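Local coordinates for protein probable hydrolase (Pseudomonas aeruginosa, PDB 7AL6) that is of unknown function but, as a member of the alpha/beta hydrolase superfamily, is probably a hydrolase and has been proposed to be lipolytic, at residues G92-S97 with P116-R121; E120-I125 with C227-V232; L150-K155 with D202-L207. One frame throughout, in Å; residues are numbered along the deposited sequence.

Contact 1: G92-S97 with P116-R121; sequences GWERFS and PERIER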
loop_
_atom_site.group_PDB
_atom_site.type_symbol
_atom_site.label_atom_id
_atom_site.label_comp_id
_atom_site.label_asym_id
_atom_site.label_seq_id
_atom_site.Cartn_x
_atom_site.Cartn_y
_atom_site.Cartn_z
ATOM N N GLY A 92 11.991 0.341 -22.482
ATOM C CA GLY A 92 12.189 -0.404 -23.711
ATOM C C GLY A 92 13.629 -0.699 -24.057
ATOM O O GLY A 92 13.916 -0.975 -25.220
ATOM N N TRP A 93 14.541 -0.661 -23.081
ATOM C CA TRP A 93 15.981 -0.791 -23.316
ATOM C C TRP A 93 16.395 -2.247 -23.102
ATOM O O TRP A 93 16.439 -2.734 -21.968
ATOM C CB TRP A 93 16.768 0.124 -22.382
ATOM C CG TRP A 93 16.695 1.576 -22.754
ATOM C CD1 TRP A 93 15.992 2.119 -23.795
ATOM C CD2 TRP A 93 17.376 2.670 -22.111
ATOM N NE1 TRP A 93 16.184 3.488 -23.834
ATOM C CE2 TRP A 93 17.029 3.844 -22.808
ATOM C CE3 TRP A 93 18.240 2.766 -21.012
ATOM C CZ2 TRP A 93 17.507 5.098 -22.446
ATOM C CZ3 TRP A 93 18.722 4.007 -20.670
ATOM C CH2 TRP A 93 18.372 5.158 -21.405
ATOM N N GLU A 94 16.779 -2.938 -24.161
ATOM C CA GLU A 94 17.252 -4.329 -24.035
ATOM C C GLU A 94 18.682 -4.293 -23.489
ATOM O O GLU A 94 18.927 -4.913 -22.502
ATOM C CB GLU A 94 17.132 -5.067 -25.363
ATOM C CG GLU A 94 17.734 -6.458 -25.332
ATOM C CD GLU A 94 17.285 -7.340 -24.184
ATOM O OE1 GLU A 94 18.076 -8.164 -23.734
ATOM O OE2 GLU A 94 16.147 -7.205 -23.754
ATOM N N ARG A 95 19.572 -3.561 -24.124
ATOM C CA ARG A 95 20.964 -3.421 -23.663
ATOM C C ARG A 95 21.188 -1.960 -23.311
ATOM O O ARG A 95 20.632 -1.102 -23.969
ATOM C CB ARG A 95 21.945 -3.920 -24.714
ATOM C CG ARG A 95 22.110 -5.429 -24.706
ATOM C CD ARG A 95 23.244 -5.866 -25.594
ATOM N NE ARG A 95 23.091 -5.292 -26.913
ATOM C CZ ARG A 95 23.710 -5.741 -27.995
ATOM N NH1 ARG A 95 24.518 -6.777 -27.899
ATOM N NH2 ARG A 95 23.515 -5.169 -29.166
ATOM N N PHE A 96 21.965 -1.707 -22.280
ATOM C CA PHE A 96 22.215 -0.335 -21.800
ATOM C C PHE A 96 23.489 -0.304 -20.967
ATOM O O PHE A 96 23.943 -1.315 -20.524
ATOM C CB PHE A 96 21.028 0.164 -20.982
ATOM C CG PHE A 96 20.684 -0.698 -19.801
ATOM C CD1 PHE A 96 19.858 -1.792 -19.944
ATOM C CD2 PHE A 96 21.173 -0.409 -18.546
ATOM C CE1 PHE A 96 19.538 -2.582 -18.862
ATOM C CE2 PHE A 96 20.845 -1.197 -17.464
ATOM C CZ PHE A 96 20.042 -2.290 -17.629
ATOM N N SER A 97 23.994 0.885 -20.750
ATOM C CA SER A 97 25.191 1.128 -19.956
ATOM C C SER A 97 24.804 1.741 -18.622
ATOM O O SER A 97 23.692 2.263 -18.459
ATOM C CB SER A 97 26.144 2.012 -20.738
ATOM O OG SER A 97 26.683 1.223 -21.819
ATOM N N PRO A 116 25.170 -10.079 -17.185
ATOM C CA PRO A 116 26.120 -9.535 -18.141
ATOM C C PRO A 116 25.514 -9.335 -19.540
ATOM O O PRO A 116 25.889 -8.446 -20.173
ATOM C CB PRO A 116 27.292 -10.510 -18.145
ATOM C CG PRO A 116 26.808 -11.715 -17.409
ATOM C CD PRO A 116 25.628 -11.290 -16.570
ATOM N N GLU A 117 24.495 -10.097 -19.910
ATOM C CA GLU A 117 23.801 -10.025 -21.220
ATOM C C GLU A 117 23.215 -8.611 -21.448
ATOM O O GLU A 117 23.146 -8.216 -22.576
ATOM C CB GLU A 117 22.744 -11.137 -21.298
ATOM C CG GLU A 117 21.487 -10.832 -20.480
ATOM C CD GLU A 117 20.524 -11.873 -19.941
ATOM O OE1 GLU A 117 20.941 -12.983 -19.653
ATOM O OE2 GLU A 117 19.368 -11.510 -19.733
ATOM N N ARG A 118 22.771 -7.891 -20.417
ATOM C CA ARG A 118 22.110 -6.576 -20.508
ATOM C C ARG A 118 23.050 -5.372 -20.445
ATOM O O ARG A 118 22.648 -4.363 -20.905
ATOM C CB ARG A 118 21.168 -6.395 -19.318
ATOM C CG ARG A 118 20.179 -7.520 -19.084
ATOM C CD ARG A 118 19.143 -7.729 -20.166
ATOM N NE ARG A 118 18.362 -6.555 -20.482
ATOM C CZ ARG A 118 17.125 -6.317 -20.074
ATOM N NH1 ARG A 118 16.530 -5.201 -20.434
ATOM N NH2 ARG A 118 16.481 -7.185 -19.328
ATOM N N ILE A 119 24.266 -5.483 -19.946
ATOM C CA ILE A 119 25.040 -4.285 -19.624
ATOM C C ILE A 119 26.173 -4.115 -20.634
ATOM O O ILE A 119 27.074 -4.962 -20.737
ATOM C CB ILE A 119 25.605 -4.354 -18.195
ATOM C CG1 ILE A 119 24.520 -4.603 -17.173
ATOM C CG2 ILE A 119 26.349 -3.067 -17.891
ATOM C CD1 ILE A 119 23.338 -3.587 -17.261
ATOM N N GLU A 120 26.141 -3.023 -21.376
ATOM C CA GLU A 120 27.119 -2.850 -22.437
ATOM C C GLU A 120 28.462 -2.309 -21.914
ATOM O O GLU A 120 29.514 -2.764 -22.358
ATOM C CB GLU A 120 26.570 -1.926 -23.505
ATOM C CG GLU A 120 25.379 -2.506 -24.261
ATOM C CD GLU A 120 24.880 -1.602 -25.372
ATOM O OE1 GLU A 120 25.121 -1.971 -26.548
ATOM O OE2 GLU A 120 24.237 -0.549 -25.080
ATOM N N ARG A 121 28.417 -1.318 -21.030
ATOM C CA ARG A 121 29.589 -0.627 -20.449
ATOM C C ARG A 121 29.313 -0.166 -19.007
ATOM O O ARG A 121 28.171 0.060 -18.680
ATOM C CB ARG A 121 29.939 0.586 -21.315
ATOM C CG ARG A 121 30.056 0.312 -22.806
ATOM C CD ARG A 121 31.469 -0.034 -23.218
ATOM N NE ARG A 121 31.715 -0.193 -24.639
ATOM C CZ ARG A 121 31.563 -1.314 -25.319
ATOM N NH1 ARG A 121 31.865 -1.343 -26.595
ATOM N NH2 ARG A 121 31.115 -2.402 -24.741
HETATM O O HOH W 1 20.756 -8.705 -24.141
HETATM O O HOH W 2 24.912 1.973 -23.795
#

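Contact 2: E120-I125 with C227-V232; sequences ERLALI and CPVSLV. With EDO (1,2-ethanediol), chain H.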
loop_
_atom_site.group_PDB
_atom_site.type_symbol
_atom_site.label_atom_id
_atom_site.label_comp_id
_atom_site.label_asym_id
_atom_site.label_seq_id
_atom_site.Cartn_x
_atom_site.Cartn_y
_atom_site.Cartn_z
ATOM N N GLU A 120 26.141 -3.023 -21.376
ATOM C CA GLU A 120 27.119 -2.850 -22.437
ATOM C C GLU A 120 28.462 -2.309 -21.914
ATOM O O GLU A 120 29.514 -2.764 -22.358
ATOM C CB GLU A 120 26.570 -1.926 -23.505
ATOM C CG GLU A 120 25.379 -2.506 -24.261
ATOM C CD GLU A 120 24.880 -1.602 -25.372
ATOM O OE1 GLU A 120 25.121 -1.971 -26.548
ATOM O OE2 GLU A 120 24.237 -0.549 -25.080
ATOM N N ARG A 121 28.417 -1.318 -21.030
ATOM C CA ARG A 121 29.589 -0.627 -20.449
ATOM C C ARG A 121 29.313 -0.166 -19.007
ATOM O O ARG A 121 28.171 0.060 -18.680
ATOM C CB ARG A 121 29.939 0.586 -21.315
ATOM C CG ARG A 121 30.056 0.312 -22.806
ATOM C CD ARG A 121 31.469 -0.034 -23.218
ATOM N NE ARG A 121 31.715 -0.193 -24.639
ATOM C CZ ARG A 121 31.563 -1.314 -25.319
ATOM N NH1 ARG A 121 31.865 -1.343 -26.595
ATOM N NH2 ARG A 121 31.115 -2.402 -24.741
ATOM N N LEU A 122 30.350 -0.029 -18.189
ATOM C CA LEU A 122 30.245 0.513 -16.816
ATOM C C LEU A 122 31.163 1.729 -16.674
ATOM O O LEU A 122 32.334 1.582 -16.948
ATOM C CB LEU A 122 30.699 -0.515 -15.786
ATOM C CG LEU A 122 29.753 -1.635 -15.410
ATOM C CD1 LEU A 122 30.146 -2.179 -14.059
ATOM C CD2 LEU A 122 28.309 -1.185 -15.413
ATOM N N ALA A 123 30.655 2.879 -16.256
ATOM C CA ALA A 123 31.447 4.069 -15.905
ATOM C C ALA A 123 31.239 4.233 -14.400
ATOM O O ALA A 123 30.120 4.459 -13.982
ATOM C CB ALA A 123 31.039 5.263 -16.706
ATOM N N LEU A 124 32.294 4.086 -13.621
ATOM C CA LEU A 124 32.204 4.082 -12.168
ATOM C C LEU A 124 32.961 5.278 -11.603
ATOM O O LEU A 124 34.101 5.545 -12.014
ATOM C CB LEU A 124 32.737 2.789 -11.604
ATOM C CG LEU A 124 32.193 1.495 -12.218
ATOM C CD1 LEU A 124 32.857 0.297 -11.588
ATOM C CD2 LEU A 124 30.673 1.384 -12.040
ATOM N N ILE A 125 32.340 5.972 -10.654
ATOM C CA ILE A 125 32.978 7.114 -9.956
ATOM C C ILE A 125 33.206 6.752 -8.479
ATOM O O ILE A 125 32.237 6.693 -7.735
ATOM C CB ILE A 125 32.177 8.415 -10.095
ATOM C CG1 ILE A 125 31.863 8.752 -11.548
ATOM C CG2 ILE A 125 32.906 9.547 -9.417
ATOM C CD1 ILE A 125 30.903 9.883 -11.707
ATOM N N CYS A 227 31.866 -6.678 -19.101
ATOM C CA CYS A 227 31.925 -5.559 -20.014
ATOM C C CYS A 227 33.099 -4.646 -19.726
ATOM O O CYS A 227 33.707 -4.706 -18.660
ATOM C CB CYS A 227 30.626 -4.740 -19.953
ATOM S SG CYS A 227 30.371 -3.988 -18.311
ATOM N N PRO A 228 33.444 -3.793 -20.686
ATOM C CA PRO A 228 34.437 -2.751 -20.432
ATOM C C PRO A 228 34.001 -1.888 -19.266
ATOM O O PRO A 228 32.825 -1.558 -19.123
ATOM C CB PRO A 228 34.459 -1.945 -21.736
ATOM C CG PRO A 228 33.991 -2.928 -22.796
ATOM C CD PRO A 228 32.988 -3.814 -22.085
ATOM N N VAL A 229 34.970 -1.507 -18.443
ATOM C CA VAL A 229 34.731 -0.732 -17.234
ATOM C C VAL A 229 35.718 0.429 -17.207
ATOM O O VAL A 229 36.920 0.229 -17.422
ATOM C CB VAL A 229 34.892 -1.574 -15.961
ATOM C CG1 VAL A 229 34.785 -0.670 -14.728
ATOM C CG2 VAL A 229 33.884 -2.689 -15.870
ATOM N N SER A 230 35.210 1.639 -16.952
ATOM C CA SER A 230 36.027 2.812 -16.667
ATOM C C SER A 230 35.807 3.249 -15.220
ATOM O O SER A 230 34.690 3.622 -14.825
ATOM C CB SER A 230 35.684 3.926 -17.631
ATOM O OG SER A 230 36.547 5.049 -17.450
ATOM N N LEU A 231 36.864 3.206 -14.429
ATOM C CA LEU A 231 36.808 3.595 -13.031
ATOM C C LEU A 231 37.576 4.889 -12.746
ATOM O O LEU A 231 38.785 5.000 -13.024
ATOM C CB LEU A 231 37.334 2.472 -12.153
ATOM C CG LEU A 231 37.415 2.761 -10.659
ATOM C CD1 LEU A 231 36.068 3.045 -9.981
ATOM C CD2 LEU A 231 38.085 1.577 -10.032
ATOM N N VAL A 232 36.886 5.848 -12.121
ATOM C CA VAL A 232 37.500 7.106 -11.685
ATOM C C VAL A 232 37.736 7.033 -10.190
ATOM O O VAL A 232 36.845 6.643 -9.418
ATOM C CB VAL A 232 36.640 8.316 -12.052
ATOM C CG1 VAL A 232 37.102 9.557 -11.254
ATOM C CG2 VAL A 232 36.728 8.550 -13.556
HETATM C C1 EDO H . 37.551 -1.328 -20.751
HETATM O O1 EDO H . 38.090 -1.720 -21.987
HETATM C C2 EDO H . 38.286 -1.893 -19.604
HETATM O O2 EDO H . 37.607 -2.785 -18.799
#

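Contact 3: L150-K155 with D202-L207; sequences LALRHK and DARLTL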
loop_
_atom_site.group_PDB
_atom_site.type_symbol
_atom_site.label_atom_id
_atom_site.label_comp_id
_atom_site.label_asym_id
_atom_site.label_seq_id
_atom_site.Cartn_x
_atom_site.Cartn_y
_atom_site.Cartn_z
ATOM N N LEU A 150 13.110 -3.648 15.196
ATOM C CA LEU A 150 12.155 -3.427 16.288
ATOM C C LEU A 150 12.217 -1.994 16.800
ATOM O O LEU A 150 11.188 -1.419 17.180
ATOM C CB LEU A 150 12.418 -4.394 17.447
ATOM C CG LEU A 150 12.221 -5.895 17.233
ATOM C CD1 LEU A 150 12.542 -6.641 18.531
ATOM C CD2 LEU A 150 10.835 -6.268 16.795
ATOM N N ALA A 151 13.415 -1.404 16.829
ATOM C CA ALA A 151 13.610 -0.048 17.330
ATOM C C ALA A 151 13.315 1.037 16.305
ATOM O O ALA A 151 13.461 2.222 16.627
ATOM C CB ALA A 151 15.052 0.130 17.827
ATOM N N LEU A 152 12.880 0.685 15.095
ATOM C CA LEU A 152 12.841 1.689 14.039
ATOM C C LEU A 152 11.679 2.649 14.184
ATOM O O LEU A 152 11.735 3.770 13.664
ATOM C CB LEU A 152 12.752 1.031 12.668
ATOM C CG LEU A 152 13.053 1.984 11.508
ATOM C CD1 LEU A 152 14.555 2.219 11.463
ATOM C CD2 LEU A 152 12.516 1.421 10.212
ATOM N N ARG A 153 10.601 2.212 14.824
ATOM C CA ARG A 153 9.464 3.102 15.042
ATOM C C ARG A 153 9.901 4.471 15.568
ATOM O O ARG A 153 9.313 5.498 15.212
ATOM C CB ARG A 153 8.484 2.441 16.019
ATOM C CG ARG A 153 9.065 2.178 17.426
ATOM C CD ARG A 153 8.407 0.979 18.132
ATOM N NE ARG A 153 6.954 1.121 18.287
ATOM C CZ ARG A 153 6.044 0.320 17.728
ATOM N NH1 ARG A 153 6.415 -0.707 16.962
ATOM N NH2 ARG A 153 4.749 0.545 17.938
ATOM N N HIS A 154 10.938 4.500 16.407
ATOM C CA HIS A 154 11.304 5.671 17.197
ATOM C C HIS A 154 12.211 6.664 16.447
ATOM O O HIS A 154 12.804 7.547 17.089
ATOM C CB HIS A 154 11.994 5.235 18.506
ATOM C CG HIS A 154 11.189 4.272 19.337
ATOM N ND1 HIS A 154 9.966 4.603 19.888
ATOM C CD2 HIS A 154 11.443 2.999 19.732
ATOM C CE1 HIS A 154 9.490 3.569 20.559
ATOM N NE2 HIS A 154 10.364 2.581 20.476
ATOM N N LYS A 155 12.329 6.551 15.115
ATOM C CA LYS A 155 13.211 7.433 14.343
ATOM C C LYS A 155 12.455 8.661 13.836
ATOM O O LYS A 155 11.280 8.581 13.462
ATOM C CB LYS A 155 13.847 6.698 13.153
ATOM C CG LYS A 155 14.758 5.521 13.511
ATOM C CD LYS A 155 16.245 5.889 13.498
ATOM C CE LYS A 155 17.127 4.641 13.662
ATOM N NZ LYS A 155 18.352 4.902 14.459
ATOM N N ASP A 202 14.021 7.931 3.892
ATOM C CA ASP A 202 13.289 6.834 4.501
ATOM C C ASP A 202 14.136 6.354 5.666
ATOM O O ASP A 202 15.334 6.083 5.503
ATOM C CB ASP A 202 13.032 5.745 3.475
ATOM C CG ASP A 202 11.988 4.753 3.905
ATOM O OD1 ASP A 202 12.009 4.263 5.076
ATOM O OD2 ASP A 202 11.165 4.405 3.016
ATOM N N ALA A 203 13.537 6.331 6.853
ATOM C CA ALA A 203 14.269 5.881 8.025
ATOM C C ALA A 203 14.779 4.456 7.861
ATOM O O ALA A 203 15.751 4.079 8.511
ATOM C CB ALA A 203 13.379 5.980 9.259
ATOM N N ARG A 204 14.149 3.649 7.012
ATOM C CA ARG A 204 14.654 2.301 6.809
ATOM C C ARG A 204 16.054 2.317 6.210
ATOM O O ARG A 204 16.766 1.314 6.309
ATOM C CB ARG A 204 13.702 1.503 5.909
ATOM C CG ARG A 204 12.359 1.171 6.575
ATOM C CD ARG A 204 11.466 0.456 5.576
ATOM N NE ARG A 204 10.762 1.423 4.745
ATOM C CZ ARG A 204 9.839 1.111 3.848
ATOM N NH1 ARG A 204 9.507 -0.160 3.639
ATOM N NH2 ARG A 204 9.260 2.077 3.151
ATOM N N LEU A 205 16.439 3.417 5.555
ATOM C CA LEU A 205 17.752 3.502 4.947
ATOM C C LEU A 205 18.861 3.419 5.990
ATOM O O LEU A 205 20.017 3.215 5.611
ATOM C CB LEU A 205 17.899 4.815 4.167
ATOM C CG LEU A 205 17.089 4.821 2.866
ATOM C CD1 LEU A 205 16.998 6.160 2.233
ATOM C CD2 LEU A 205 17.683 3.824 1.864
ATOM N N THR A 206 18.543 3.621 7.282
ATOM C CA THR A 206 19.534 3.523 8.357
ATOM C C THR A 206 19.702 2.106 8.885
ATOM O O THR A 206 20.583 1.875 9.712
ATOM C CB THR A 206 19.174 4.433 9.567
ATOM O OG1 THR A 206 17.987 3.954 10.243
ATOM C CG2 THR A 206 18.939 5.819 9.133
ATOM N N LEU A 207 18.840 1.173 8.489
ATOM C CA LEU A 207 18.889 -0.156 9.058
ATOM C C LEU A 207 20.160 -0.857 8.586
ATOM O O LEU A 207 20.638 -0.609 7.477
ATOM C CB LEU A 207 17.687 -0.971 8.637
ATOM C CG LEU A 207 16.337 -0.539 9.230
ATOM C CD1 LEU A 207 15.208 -1.189 8.415
ATOM C CD2 LEU A 207 16.220 -0.918 10.699
#

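Contact 1: G92-S97 with P116-R121
The guanidinium of Arg118 reaches across to two successive backbone carbonyls of the 92-97 segment. Its NE donates to Glu94 O at 2.7 Å, approaching in the carbonyl plane, while the oxygen itself sits somewhat out of the guanidinium plane; NH1 donates to Trp93 O at 2.9 Å, an oxygen at the guanidinium edge and in its plane. Arginine suits the place because its chain, bent at both chi2 and chi3, brings the guanidinium to these oxygens, and its several N-H groups let one side chain serve two carbonyls in the loop before the strand. The Glu94 carboxylate adds charge from another direction: it lies over one guanidinium face, the two planes only 16° apart, in a long salt bridge with no N-H pointing at the oxygen. Glu89 of helix 77-91 takes Arg118 NH2.

Beyond this turn the backbones pair as parallel strands. Phe96 N donates to Arg118 O at 3.1 Å, and Glu120 N to Phe96 O at 2.9 Å, so Phe96 is held on both its N-H and its carbonyl. These are the first bonds between strands 96-101 and 119-125, which helix 103-114 links in a beta-alpha-beta crossover of the alpha/beta hydrolase sheet.

Chi1 of 57° puts CG of Phe96 between its backbone N and carbonyl carbon, and from there the ring reaches Ile119, Phe96 CE2 lying 3.5 Å from Ile119 CD1. On the more exposed side, Arg95 CB rests 3.7 Å from Glu120 CG, their charged ends forming another long, face-on ion pair. One water joins Ser97 OG to Glu120 OE2, and a second spans Glu94 OE1 and Glu117 O.

Contact 2: E120-I125 with C227-V232
Leu124 N donates to Ser230 O at 2.7 Å, the shortest of four backbone bonds that join these two strands, and the N-H points almost straight at the oxygen (174°). The others follow the same parallel pattern: Leu122 N to Pro228 O, Ser230 N to Leu122 O and Val232 N to Leu124 O. Leu122 and Leu124 thus each use both N-H and carbonyl toward this neighbour, whereas Ala123 bonds instead with Leu98 and Gly100 of strand 96-101, and Ile125 with Gly100. Pro228 lacks an N-H but offers its carbonyl, which suits the entry to a strand. Val229 N faces away from strand 119-125 and donates to O2 of a 1,2-ethanediol molecule, probably from the crystallisation liquor.

On one face of the sheet the branched side chains interlock. Leu122 and Val229 run alongside one another in the same direction, with CB of the leucine 3.9 Å from valine CG2. The other valine branch, CG1, is anti to its backbone N (chi1 174°) and meets Leu124 CD1 at 3.8 Å. Leu231 CD1 reaches Leu124 CB at 3.7 Å, and helix 103-114 packs over both leucines of strand 119-125. Ala123 and Ser230 are small on the opposite face, leaving room for Phe280 of helix 270-284. At the outer end, Cys227 SG lies 3.8 Å from Leu122 CG, and the Pro228 ring sets its CG over one face of the Arg121 guanidinium, 3.5 Å from NH2; Arg121 NH1 forms a salt bridge with the terminal carboxylate of Arg286.

A parallel pair within a mixed sheet, with helix 103-114 on one face and helix 270-284 on the other, is typical of the central sheet of alpha/beta hydrolases; Ile125 touches residues of a probable Ser-His-Asp triad.

Contact 3: L150-K155 with D202-L207
With CG anti to the backbone N (chi1 -166°) and chi2 of 75°, the two methyls of Leu152 meet different partners in the 202-207 turn. CD1 lies 3.6 Å from Leu207 CD2, the two leucines nearly perpendicular, and CD2 lies 3.6 Å from Arg204 CG. The arginine therefore offers its aliphatic stem here, while its guanidinium turns to Asp202 and to the carbonyls of Arg69 and Ala70. NE and NH2 grip the carboxylate side-on, one nitrogen to each oxygen. Asp202 OD1 also accepts from Arg204 N at 3.0 Å, an Asx turn that helps fix the start of the 3-10 segment 203-206.

Ala203 is small enough to let Lys155 CB approach its CB to 4.0 Å. Further along, the lysine chain runs antiparallel to the Thr206 side chain, with CE 3.6 Å from OG1. That hydroxyl donates to Ala203 O at 2.8 Å, a carbonyl that also receives Thr206 N.

With the polar side chains of Asp202, Arg204 and Thr206 engaged within the turn or with Arg69, Ala70 and Tyr75, the segments meet largely through carbon atoms, Ala203 O and Thr206 OG1 being touched by carbon only, so their association rests on van der Waals and hydrophobic contact around Leu152.

How the contacts relate
Contacts 1 and 2 build neighbouring parts of one sheet: strand 119-125 pairs with 96-101 in the first and with 229-234 in the second, and the two share Glu120 and Arg121. Contact 2 is buried and held by regular backbone bonds and aliphatic packing. Contact 1, at the strands' beginnings, is only partly buried and adds arginine-carbonyl bonds, ion pairs and waters. Contact 3 is a surface meeting of a loop with a 3-10 turn, about 33 Å from contact 2 between centres and on the opposite side of the chain's centre; it is held mainly by contacts of carbon atoms. In sequence it nests within the loop that contact 2 closes. Contacts 1 and 3 both touch the second subunit.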